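Local structure of cyclic nucleotide-gated potassium channel mll3241 (Mesorhizobium loti, 4MUV) at residues R41-G46 against V104-L109; V48-G53 against E92-T97; V67-P72 against A96-A101; F83-L88 against L133-A138. The protein forms a homotetrameric potassium channel activated by cAMP, of which this chain is the cytoplasmic cyclic nucleotide-binding domain, here holding cyclic GMP. The protein carries 3 engineered substitutions. All blocks are in the same frame, centred on the assembly; numbering follows the deposited sequence. Where two conformers were deposited one is given.

Interaction 1 of 4, residues R41-G46 against V104-L109; sequences RTVPAG and VSLLSL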
# COMPACT_ATOMS: atom_id res chain seq x y z
N ARG A 41 -3.88 9.10 3.84
CA ARG A 41 -4.92 9.57 2.93
C ARG A 41 -6.22 8.88 3.24
O ARG A 41 -6.24 7.68 3.43
CB ARG A 41 -4.55 9.20 1.49
CG ARG A 41 -3.21 9.77 1.02
CD ARG A 41 -3.38 11.25 0.85
NE ARG A 41 -2.20 12.00 0.37
CZ ARG A 41 -1.39 12.73 1.12
NH1 ARG A 41 -1.53 12.79 2.44
NH2 ARG A 41 -0.42 13.45 0.54
N THR A 42 -7.32 9.62 3.24
CA THR A 42 -8.64 9.03 3.30
C THR A 42 -9.33 9.18 1.95
O THR A 42 -9.28 10.25 1.32
CB THR A 42 -9.47 9.66 4.43
OG1 THR A 42 -8.84 9.38 5.69
CG2 THR A 42 -10.87 9.10 4.48
N VAL A 43 -9.93 8.09 1.49
CA VAL A 43 -10.58 8.02 0.18
C VAL A 43 -12.07 7.71 0.36
O VAL A 43 -12.40 6.77 1.07
CB VAL A 43 -9.90 6.94 -0.71
CG1 VAL A 43 -10.57 6.85 -2.07
CG2 VAL A 43 -8.43 7.26 -0.88
N PRO A 44 -12.95 8.52 -0.24
CA PRO A 44 -14.39 8.28 -0.08
C PRO A 44 -14.83 6.99 -0.77
O PRO A 44 -14.27 6.57 -1.78
CB PRO A 44 -15.05 9.49 -0.75
CG PRO A 44 -14.05 10.02 -1.68
CD PRO A 44 -12.69 9.66 -1.13
N ALA A 45 -15.86 6.40 -0.21
CA ALA A 45 -16.45 5.21 -0.74
C ALA A 45 -16.71 5.34 -2.23
O ALA A 45 -17.24 6.33 -2.70
CB ALA A 45 -17.75 4.91 0.00
N GLY A 46 -16.32 4.31 -2.97
CA GLY A 46 -16.56 4.20 -4.40
C GLY A 46 -15.45 4.75 -5.28
O GLY A 46 -15.36 4.37 -6.46
N VAL A 104 -12.17 4.77 3.29
CA VAL A 104 -10.98 4.03 3.68
C VAL A 104 -9.81 4.97 4.01
O VAL A 104 -9.63 5.99 3.36
CB VAL A 104 -10.60 3.02 2.56
CG1 VAL A 104 -10.21 3.74 1.25
CG2 VAL A 104 -9.53 2.06 3.03
N SER A 105 -9.04 4.64 5.05
CA SER A 105 -7.78 5.32 5.35
C SER A 105 -6.65 4.43 4.93
O SER A 105 -6.63 3.22 5.23
CB SER A 105 -7.60 5.66 6.84
OG SER A 105 -8.56 6.62 7.20
N LEU A 106 -5.71 5.06 4.24
CA LEU A 106 -4.55 4.42 3.67
C LEU A 106 -3.30 5.13 4.12
O LEU A 106 -3.31 6.34 4.33
CB LEU A 106 -4.60 4.54 2.14
CG LEU A 106 -5.84 4.09 1.42
CD1 LEU A 106 -5.81 4.43 -0.06
CD2 LEU A 106 -6.03 2.60 1.60
N LEU A 107 -2.21 4.39 4.24
CA LEU A 107 -0.87 4.95 4.30
C LEU A 107 -0.21 4.69 2.94
O LEU A 107 -0.02 3.55 2.55
CB LEU A 107 -0.06 4.34 5.45
CG LEU A 107 -0.60 4.63 6.85
CD1 LEU A 107 0.09 3.77 7.88
CD2 LEU A 107 -0.42 6.09 7.20
N SER A 108 0.12 5.78 2.24
CA SER A 108 0.72 5.73 0.91
C SER A 108 2.23 5.75 1.01
O SER A 108 2.78 6.60 1.71
CB SER A 108 0.25 6.94 0.10
OG SER A 108 0.81 6.96 -1.20
N LEU A 109 2.87 4.85 0.28
CA LEU A 109 4.32 4.73 0.25
C LEU A 109 4.78 4.90 -1.18
O LEU A 109 4.44 4.11 -2.06
CB LEU A 109 4.71 3.34 0.74
CG LEU A 109 6.20 3.04 0.83
CD1 LEU A 109 6.82 3.90 1.92
CD2 LEU A 109 6.46 1.57 1.10

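Interaction 2 of 4, residues V48-G53 against E92-T97; sequences VICRIG and EPRSAT. With PCG (cyclic guanosine monophosphate), chain C.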
# COMPACT_ATOMS: atom_id res chain seq x y z
N VAL A 48 -11.97 5.47 -7.18
CA VAL A 48 -10.87 4.67 -7.70
C VAL A 48 -9.56 5.17 -7.13
O VAL A 48 -9.29 6.37 -7.11
CB VAL A 48 -10.86 4.70 -9.25
CG1 VAL A 48 -9.61 4.07 -9.80
CG2 VAL A 48 -12.07 3.94 -9.77
N ILE A 49 -8.77 4.24 -6.64
CA ILE A 49 -7.46 4.51 -6.04
C ILE A 49 -6.34 4.22 -7.06
O ILE A 49 -5.41 5.02 -7.21
CB ILE A 49 -7.28 3.71 -4.75
CG1 ILE A 49 -8.38 4.10 -3.74
CG2 ILE A 49 -5.90 3.95 -4.21
CD1 ILE A 49 -8.59 3.10 -2.68
N CYS A 50 -6.41 3.05 -7.71
CA CYS A 50 -5.57 2.87 -8.87
C CYS A 50 -6.35 2.11 -9.92
O CYS A 50 -7.32 1.43 -9.65
CB CYS A 50 -4.28 2.18 -8.50
SG CYS A 50 -4.54 0.57 -7.82
N ARG A 51 -5.96 2.37 -11.15
CA ARG A 51 -6.70 1.90 -12.31
C ARG A 51 -5.85 0.96 -13.16
O ARG A 51 -4.71 1.25 -13.46
CB ARG A 51 -7.16 3.07 -13.16
CG ARG A 51 -8.17 2.60 -14.19
CD ARG A 51 -8.79 3.71 -14.93
NE ARG A 51 -9.55 4.65 -14.11
CZ ARG A 51 -10.80 4.47 -13.69
NH1 ARG A 51 -11.47 3.35 -13.94
NH2 ARG A 51 -11.38 5.44 -13.00
N ILE A 52 -6.45 -0.15 -13.54
CA ILE A 52 -5.79 -1.12 -14.41
C ILE A 52 -5.17 -0.42 -15.61
O ILE A 52 -5.79 0.43 -16.23
CB ILE A 52 -6.76 -2.25 -14.85
CG1 ILE A 52 -6.00 -3.38 -15.53
CG2 ILE A 52 -7.95 -1.73 -15.71
CD1 ILE A 52 -6.86 -4.59 -15.79
N GLY A 53 -3.93 -0.79 -15.91
CA GLY A 53 -3.22 -0.28 -17.06
C GLY A 53 -2.45 1.00 -16.88
O GLY A 53 -1.70 1.39 -17.77
N GLU A 92 5.64 -2.88 -14.24
CA GLU A 92 4.54 -2.99 -15.18
C GLU A 92 3.38 -2.12 -14.73
O GLU A 92 3.34 -1.67 -13.58
CB GLU A 92 4.09 -4.45 -15.32
CG GLU A 92 5.16 -5.39 -15.86
CD GLU A 92 5.55 -5.11 -17.31
OE1 GLU A 92 4.76 -4.49 -18.05
OE2 GLU A 92 6.67 -5.50 -17.70
N PRO A 93 2.44 -1.90 -15.62
CA PRO A 93 1.27 -1.12 -15.24
C PRO A 93 0.45 -1.81 -14.17
O PRO A 93 0.57 -3.01 -13.94
CB PRO A 93 0.49 -1.02 -16.55
CG PRO A 93 1.56 -1.17 -17.62
CD PRO A 93 2.47 -2.19 -17.07
N ARG A 94 -0.41 -1.05 -13.52
CA ARG A 94 -1.34 -1.62 -12.57
C ARG A 94 -2.08 -2.79 -13.20
O ARG A 94 -2.52 -2.73 -14.36
CB ARG A 94 -2.38 -0.59 -12.14
CG ARG A 94 -1.89 0.64 -11.40
CD ARG A 94 -1.19 0.27 -10.12
NE ARG A 94 -0.87 1.47 -9.36
CZ ARG A 94 -0.07 1.49 -8.30
NH1 ARG A 94 0.52 0.39 -7.88
NH2 ARG A 94 0.13 2.64 -7.66
N SER A 95 -2.25 -3.84 -12.42
CA SER A 95 -2.85 -5.08 -12.90
C SER A 95 -4.32 -5.24 -12.56
O SER A 95 -4.94 -6.20 -13.02
CB SER A 95 -2.08 -6.30 -12.39
OG SER A 95 -2.22 -6.45 -10.98
N ALA A 96 -4.87 -4.31 -11.79
CA ALA A 96 -6.27 -4.35 -11.40
C ALA A 96 -6.65 -2.97 -10.91
O ALA A 96 -5.81 -2.22 -10.42
CB ALA A 96 -6.49 -5.38 -10.30
N THR A 97 -7.94 -2.66 -11.02
CA THR A 97 -8.51 -1.45 -10.46
C THR A 97 -8.92 -1.71 -9.01
O THR A 97 -9.63 -2.67 -8.71
CB THR A 97 -9.68 -0.98 -11.30
OG1 THR A 97 -9.18 -0.68 -12.61
CG2 THR A 97 -10.36 0.26 -10.70
PA PCG C . -0.90 -3.36 -8.73
O1A PCG C . 0.25 -2.39 -8.59
O2A PCG C . -0.91 -4.22 -9.94
O5' PCG C . -2.22 -2.57 -8.67
C5' PCG C . -3.38 -3.21 -8.41
C4' PCG C . -3.22 -4.01 -7.11
O4' PCG C . -4.37 -4.77 -6.59
C3' PCG C . -2.20 -4.92 -7.25
O3' PCG C . -0.89 -4.29 -7.43
C2' PCG C . -2.34 -5.77 -5.93
O2' PCG C . -1.53 -5.18 -4.91
C1' PCG C . -3.71 -5.70 -5.60
N9 PCG C . -4.44 -6.94 -5.61
C8 PCG C . -5.05 -7.55 -4.54
N7 PCG C . -5.54 -8.74 -4.88
C5 PCG C . -5.24 -8.90 -6.21
C6 PCG C . -5.50 -9.97 -7.12
O6 PCG C . -6.11 -11.04 -6.85
N1 PCG C . -5.03 -9.76 -8.40
C2 PCG C . -4.31 -8.64 -8.78
N2 PCG C . -3.88 -8.55 -10.06
N3 PCG C . -4.04 -7.59 -7.94
C4 PCG C . -4.54 -7.79 -6.64
O HOH W 1 -11.13 0.15 -14.28

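Interaction 3 of 4, residues V67-P72 against A96-A101; sequences VSVASP and ATVSAA. Engineered in segment 67-72: S71 (natural residue Thr). With PCG (cyclic guanosine monophosphate), chain C.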
# COMPACT_ATOMS: atom_id res chain seq x y z
N VAL A 67 -11.04 -1.67 0.89
CA VAL A 67 -11.03 -1.48 -0.56
C VAL A 67 -11.54 -2.72 -1.28
O VAL A 67 -11.51 -3.82 -0.73
CB VAL A 67 -9.64 -1.10 -1.09
CG1 VAL A 67 -9.15 0.17 -0.43
CG2 VAL A 67 -8.65 -2.22 -0.92
N SER A 68 -11.96 -2.50 -2.52
CA SER A 68 -12.44 -3.52 -3.43
C SER A 68 -11.45 -3.67 -4.57
O SER A 68 -11.06 -2.68 -5.18
CB SER A 68 -13.78 -3.03 -3.98
OG SER A 68 -14.20 -3.75 -5.08
N VAL A 69 -11.05 -4.90 -4.86
CA VAL A 69 -10.12 -5.21 -5.95
C VAL A 69 -10.89 -5.90 -7.06
O VAL A 69 -11.47 -6.97 -6.86
CB VAL A 69 -8.97 -6.12 -5.47
CG1 VAL A 69 -8.00 -6.40 -6.63
CG2 VAL A 69 -8.26 -5.51 -4.26
N ALA A 70 -10.90 -5.28 -8.24
CA ALA A 70 -11.62 -5.80 -9.40
C ALA A 70 -10.72 -6.73 -10.20
O ALA A 70 -9.99 -6.31 -11.06
CB ALA A 70 -12.11 -4.64 -10.28
N SER A 71 -10.75 -8.01 -9.90
CA SER A 71 -9.89 -8.99 -10.56
C SER A 71 -10.78 -10.17 -10.85
O SER A 71 -11.95 -10.13 -10.48
CB SER A 71 -8.76 -9.40 -9.63
OG SER A 71 -9.26 -10.17 -8.56
N PRO A 72 -10.26 -11.23 -11.50
CA PRO A 72 -11.11 -12.37 -11.83
C PRO A 72 -11.70 -13.06 -10.62
O PRO A 72 -12.70 -13.76 -10.73
CB PRO A 72 -10.17 -13.32 -12.59
CG PRO A 72 -9.13 -12.45 -13.13
CD PRO A 72 -8.93 -11.34 -12.13
N ALA A 96 -4.87 -4.31 -11.79
CA ALA A 96 -6.27 -4.35 -11.40
C ALA A 96 -6.65 -2.97 -10.91
O ALA A 96 -5.81 -2.22 -10.42
CB ALA A 96 -6.49 -5.38 -10.30
N THR A 97 -7.94 -2.66 -11.02
CA THR A 97 -8.51 -1.45 -10.46
C THR A 97 -8.92 -1.71 -9.01
O THR A 97 -9.63 -2.67 -8.71
CB THR A 97 -9.68 -0.98 -11.30
OG1 THR A 97 -9.18 -0.68 -12.61
CG2 THR A 97 -10.36 0.26 -10.70
N VAL A 98 -8.44 -0.85 -8.12
CA VAL A 98 -8.76 -0.91 -6.71
C VAL A 98 -9.49 0.38 -6.37
O VAL A 98 -9.03 1.46 -6.70
CB VAL A 98 -7.47 -1.04 -5.86
CG1 VAL A 98 -7.81 -1.15 -4.37
CG2 VAL A 98 -6.64 -2.22 -6.33
N SER A 99 -10.61 0.23 -5.67
CA SER A 99 -11.51 1.32 -5.31
C SER A 99 -11.80 1.25 -3.81
O SER A 99 -11.76 0.17 -3.21
CB SER A 99 -12.84 1.15 -6.06
OG SER A 99 -12.68 1.05 -7.46
N ALA A 100 -12.14 2.38 -3.21
CA ALA A 100 -12.62 2.35 -1.84
C ALA A 100 -13.96 1.62 -1.81
O ALA A 100 -14.85 1.89 -2.62
CB ALA A 100 -12.79 3.75 -1.31
N ALA A 101 -14.12 0.68 -0.88
CA ALA A 101 -15.40 -0.00 -0.70
C ALA A 101 -16.25 0.85 0.26
O ALA A 101 -17.20 1.49 -0.15
CB ALA A 101 -15.16 -1.40 -0.16
PA PCG C . -0.90 -3.36 -8.73
O1A PCG C . 0.25 -2.39 -8.59
O2A PCG C . -0.91 -4.22 -9.94
O5' PCG C . -2.22 -2.57 -8.67
C5' PCG C . -3.38 -3.21 -8.41
C4' PCG C . -3.22 -4.01 -7.11
O4' PCG C . -4.37 -4.77 -6.59
C3' PCG C . -2.20 -4.92 -7.25
O3' PCG C . -0.89 -4.29 -7.43
C2' PCG C . -2.34 -5.77 -5.93
O2' PCG C . -1.53 -5.18 -4.91
C1' PCG C . -3.71 -5.70 -5.60
N9 PCG C . -4.44 -6.94 -5.61
C8 PCG C . -5.05 -7.55 -4.54
N7 PCG C . -5.54 -8.74 -4.88
C5 PCG C . -5.24 -8.90 -6.21
C6 PCG C . -5.50 -9.97 -7.12
O6 PCG C . -6.11 -11.04 -6.85
N1 PCG C . -5.03 -9.76 -8.40
C2 PCG C . -4.31 -8.64 -8.78
N2 PCG C . -3.88 -8.55 -10.06
N3 PCG C . -4.04 -7.59 -7.94
C4 PCG C . -4.54 -7.79 -6.64
O HOH W 2 -9.49 -4.27 -12.73

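Interaction 4 of 4, residues F83-L88 against L133-A138; sequences FGEMAL and LERRGA. With PCG (cyclic guanosine monophosphate), chain C.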
# COMPACT_ATOMS: atom_id res chain seq x y z
N PHE A 83 -1.86 -3.06 -0.98
CA PHE A 83 -2.00 -3.22 -2.43
C PHE A 83 -1.16 -2.18 -3.15
O PHE A 83 -0.79 -1.15 -2.59
CB PHE A 83 -3.48 -3.13 -2.81
CG PHE A 83 -4.11 -1.80 -2.55
CD1 PHE A 83 -4.69 -1.52 -1.33
CD2 PHE A 83 -4.16 -0.83 -3.54
CE1 PHE A 83 -5.28 -0.28 -1.10
CE2 PHE A 83 -4.74 0.40 -3.30
CZ PHE A 83 -5.29 0.68 -2.10
N GLY A 84 -0.88 -2.47 -4.43
CA GLY A 84 -0.07 -1.59 -5.27
C GLY A 84 1.39 -2.00 -5.36
O GLY A 84 2.15 -1.38 -6.10
N GLU A 85 1.76 -3.05 -4.63
CA GLU A 85 3.14 -3.53 -4.68
C GLU A 85 3.52 -4.13 -6.03
O GLU A 85 4.66 -4.08 -6.43
CB GLU A 85 3.40 -4.58 -3.58
CG GLU A 85 2.76 -5.97 -3.76
CD GLU A 85 1.24 -5.94 -3.65
OE1 GLU A 85 0.70 -5.05 -2.94
OE2 GLU A 85 0.57 -6.78 -4.28
N MET A 86 2.56 -4.68 -6.77
CA MET A 86 2.92 -5.42 -7.96
C MET A 86 3.57 -4.54 -9.01
O MET A 86 4.57 -4.92 -9.61
CB MET A 86 1.71 -6.16 -8.54
CG MET A 86 1.24 -7.29 -7.65
SD MET A 86 -0.38 -7.97 -8.06
CE MET A 86 0.04 -8.84 -9.57
N ALA A 87 3.02 -3.35 -9.23
CA ALA A 87 3.59 -2.45 -10.23
C ALA A 87 4.97 -1.97 -9.81
O ALA A 87 5.83 -1.75 -10.66
CB ALA A 87 2.70 -1.26 -10.43
N LEU A 88 5.18 -1.81 -8.51
CA LEU A 88 6.48 -1.38 -8.02
C LEU A 88 7.56 -2.43 -8.19
O LEU A 88 8.72 -2.11 -8.47
CB LEU A 88 6.40 -0.93 -6.57
CG LEU A 88 5.40 0.18 -6.24
CD1 LEU A 88 5.48 0.59 -4.78
CD2 LEU A 88 5.61 1.37 -7.14
N LEU A 133 3.25 -12.79 -6.45
CA LEU A 133 3.08 -14.11 -7.05
C LEU A 133 1.73 -14.74 -6.73
O LEU A 133 1.07 -15.29 -7.60
CB LEU A 133 4.19 -15.06 -6.63
CG LEU A 133 5.54 -14.86 -7.28
CD1 LEU A 133 6.53 -15.78 -6.64
CD2 LEU A 133 5.48 -15.12 -8.78
N GLU A 134 1.31 -14.67 -5.47
CA GLU A 134 0.03 -15.20 -5.06
C GLU A 134 -1.10 -14.58 -5.88
O GLU A 134 -2.04 -15.26 -6.27
CB GLU A 134 -0.13 -14.90 -3.57
CG GLU A 134 -1.45 -15.32 -2.97
CD GLU A 134 -1.73 -14.65 -1.64
OE1 GLU A 134 -0.76 -14.41 -0.88
OE2 GLU A 134 -2.92 -14.36 -1.37
N ARG A 135 -1.03 -13.26 -6.04
CA ARG A 135 -2.08 -12.50 -6.71
C ARG A 135 -2.09 -12.82 -8.21
O ARG A 135 -3.14 -13.02 -8.79
CB ARG A 135 -1.95 -11.01 -6.36
CG ARG A 135 -2.37 -10.78 -4.91
CD ARG A 135 -1.99 -9.45 -4.34
NE ARG A 135 -2.54 -9.35 -2.99
CZ ARG A 135 -2.44 -8.29 -2.19
NH1 ARG A 135 -1.71 -7.25 -2.51
NH2 ARG A 135 -3.06 -8.30 -1.03
N ARG A 136 -0.91 -12.92 -8.82
CA ARG A 136 -0.82 -13.41 -10.20
C ARG A 136 -1.41 -14.82 -10.31
O ARG A 136 -2.07 -15.13 -11.29
CB ARG A 136 0.63 -13.40 -10.71
CG ARG A 136 1.21 -12.01 -10.96
CD ARG A 136 0.50 -11.21 -12.04
NE ARG A 136 1.20 -9.96 -12.35
CZ ARG A 136 0.78 -9.00 -13.18
NH1 ARG A 136 -0.36 -9.11 -13.83
NH2 ARG A 136 1.52 -7.91 -13.35
N GLY A 137 -1.20 -15.65 -9.29
CA GLY A 137 -1.73 -17.01 -9.29
C GLY A 137 -3.24 -17.03 -9.20
O GLY A 137 -3.92 -17.80 -9.89
N ALA A 138 -3.77 -16.14 -8.38
CA ALA A 138 -5.21 -16.02 -8.27
C ALA A 138 -5.81 -15.59 -9.60
O ALA A 138 -6.83 -16.12 -10.04
CB ALA A 138 -5.58 -15.03 -7.16
PA PCG C . -0.90 -3.36 -8.73
O1A PCG C . 0.25 -2.39 -8.59
O2A PCG C . -0.91 -4.22 -9.94
O5' PCG C . -2.22 -2.57 -8.67
C5' PCG C . -3.38 -3.21 -8.41
C4' PCG C . -3.22 -4.01 -7.11
O4' PCG C . -4.37 -4.77 -6.59
C3' PCG C . -2.20 -4.92 -7.25
O3' PCG C . -0.89 -4.29 -7.43
C2' PCG C . -2.34 -5.77 -5.93
O2' PCG C . -1.53 -5.18 -4.91
C1' PCG C . -3.71 -5.70 -5.60
N9 PCG C . -4.44 -6.94 -5.61
C8 PCG C . -5.05 -7.55 -4.54
N7 PCG C . -5.54 -8.74 -4.88
C5 PCG C . -5.24 -8.90 -6.21
C6 PCG C . -5.50 -9.97 -7.12
O6 PCG C . -6.11 -11.04 -6.85
N1 PCG C . -5.03 -9.76 -8.40
C2 PCG C . -4.31 -8.64 -8.78
N2 PCG C . -3.88 -8.55 -10.06
N3 PCG C . -4.04 -7.59 -7.94
C4 PCG C . -4.54 -7.79 -6.64

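Interaction 1 of 4, residues R41-G46 against V104-L109
R41 and L106 face each other across two antiparallel strands and exchange a pair of backbone hydrogen bonds, R41 N to L106 O (2.9 Å) and L106 N to R41 O (2.8 Å). Two residues on, V43 and V104 repeat the pattern, with V43 N 2.8 Å from V104 O. In this way the outermost strand 39-43 joins strand 104-110 in one of the two sheets of the beta-roll of the cyclic nucleotide-binding domain. V43 and V104 bring their side chains to the same face. V104 CG1, placed between its own backbone N and carbonyl carbon (chi1 65°), lies 3.8 Å from V43 CB, while V43 CG2 reaches L106 CD1 at 3.9 Å. I49 packs on V43 and L106 from strand 48-50, so branched apolar residues suit this inner face. R41 starts from the same face, but its chain bends at chi2 (-71°) and carries the guanidinium away; its backbone makes the pairing, while its length lets the charge reach a salt bridge with D9. On the other face T42 OG1 donates to S105 OG over 3.2 Å, and S105 OG is also hydrogen-bonded to the carboxylate of E64. Replacing S105 by alanine removes OG and would probably leave the T42 hydroxyl and the E64 carboxylate each without this mate. The chemistry is thus divided: valine and leucine branches pack on one face, where R41 also starts before turning off to D9, the hydroxyls of T42 and S105 meet on the other, and straight backbone bonds hold the strands in register.

Interaction 2 of 4, residues V48-G53 against E92-T97
The backbones of 48-53 and 93-97 run roughly antiparallel, their end-to-end directions 146° apart, with R51 beside T97 and I52 beside A96. The loop 92-97 belongs to the phosphate-binding cassette of the cyclic nucleotide-binding domain, and I49 and C50 form a classic beta bulge opposite V98. T97 ties the two segments together: I52 N points straight at T97 OG1 (2.9 Å, 179° at the hydrogen), and the same hydroxyl lies 2.7 Å from a water that also receives a weak bond from R51 NH1. The methyl T97 CG2 is turned the other way, to V48 CG1 at 4.0 Å, so a threonine serves both a polar and an apolar neighbour. I52 lays its extended arm along the loop, CD1 approaching S95 O. Next to it G53 N donates to R94 O over 2.9 Å, and the positive phi of G53 is one that glycine adopts without strain. R94 bends at chi2, passes C50 CB with its NE at 3.6 Å, and turns its guanidinium edge-on to the phosphate of cyclic GMP, NH1 giving a hydrogen bond to O1A. From the other end R58 O receives R94 NH2, a second-shell grip that helps fix the rotation of the group, while the small C50 lets the arginine chain pass close by its CB. S95 holds the second phosphate oxygen, both its backbone N and its OG donating to O2A, and OG accepts in turn from the guanine amino group, PCG N2, at 2.8 Å and 170°.

Interaction 3 of 4, residues V67-P72 against A96-A101
V67 and V98 fit together diagonally across the strand pair, their side chains crossing at a slant, with V67 CG2 against V98 CG1 at 3.7 Å. V69, on the same face as V98, sends CG2 to within 4.2 Å of V98 CG2, and its CG1 lies 4.1 Å from the small knob of A96 CB, which also touches A70 O. At the far end A101 CB lies against the backbone where V67 passes into S68. The two strands, 67-70 and 97-100, are antiparallel neighbours in one sheet of the beta-roll, joined by S68 N to S99 O (2.8 Å) and S99 N to S68 O. Their pocket face is shaped to the nucleotide: V69 CG1 presses on the guanine at C4 (3.7 Å), and V98, with CG1 anti to its N (chi1 -178°) and facing V67 and F83, turns CG2 to the ribose at O4' (3.4 Å). The engineered S71 lies by the guanine, OG 3.7 Å from PCG O6. Exchanging V98 for a glycine would probably open a gap between V67, F83 and the sugar and take away the contact at O4'. A water donates to A70 O and accepts from T97 N, 2.8 Å from the latter.

Interaction 4 of 4, residues F83-L88 against L133-A138
R135 reaches from the C-terminal helix toward E85, running over one face of the bound guanine. Its CB lies over C6 of the base and 3.8 Å from M86 SD; CG comes over C5 of the purine, and CD over C8 at 3.6 Å. The chain stays extended from CG to NE, so NE too ends above C8, and the guanidinium turns one face to that same carbon, near its rim. The tip, NH1, forms a salt bridge with E85 OE2 at 2.9 Å, and F82 O takes a further bond from NH1. OE2 is met on its syn side, with the carboxylate and guanidinium planes 51° apart. E85 is folded back at chi1 and chi2 (72° and -68°), which brings OE2 to the ribose as well: O2' donates to it over 2.7 Å, while G84 N donates to O2'. The buried carboxylate is therefore gripped by a cation and a hydroxyl, which would probably favour its charged form. Beside it M86 bends at chi3 and lays CE over one face of the R136 guanidinium, 3.2 Å from NE, its sulfur lying against the ribose at C2'. A flexible thioether suits this seam between sugar and helix. A glutamate on the ribose hydroxyl, with a helix closing over the base, is the hallmark of the cyclic nucleotide pocket, whose lid here is helix 122-139.

Overall arrangement
Along the chain, interaction 1 spans the beta-roll from strand 39-43 to strand 104-110, and interactions 2 and 3 fall wholly between its segments; interaction 4 runs from 83-88, also within that span, out to the C-terminal helix 122-139. Interactions 2 and 3 lie closest, about 9 Å between centres, sharing A96 and T97 and the sheet that holds strands 48-50, 97-100 and 67-70. Interaction 1, in the other sheet, is about 19 Å from interaction 4, centre to centre, and meets it where L106 packs on F83. I49 of interaction 2 packs on V43 and L106 and on V67. Interactions 2, 3 and 4 all touch cyclic GMP: loop, sheet and lid helix converge on one ligand.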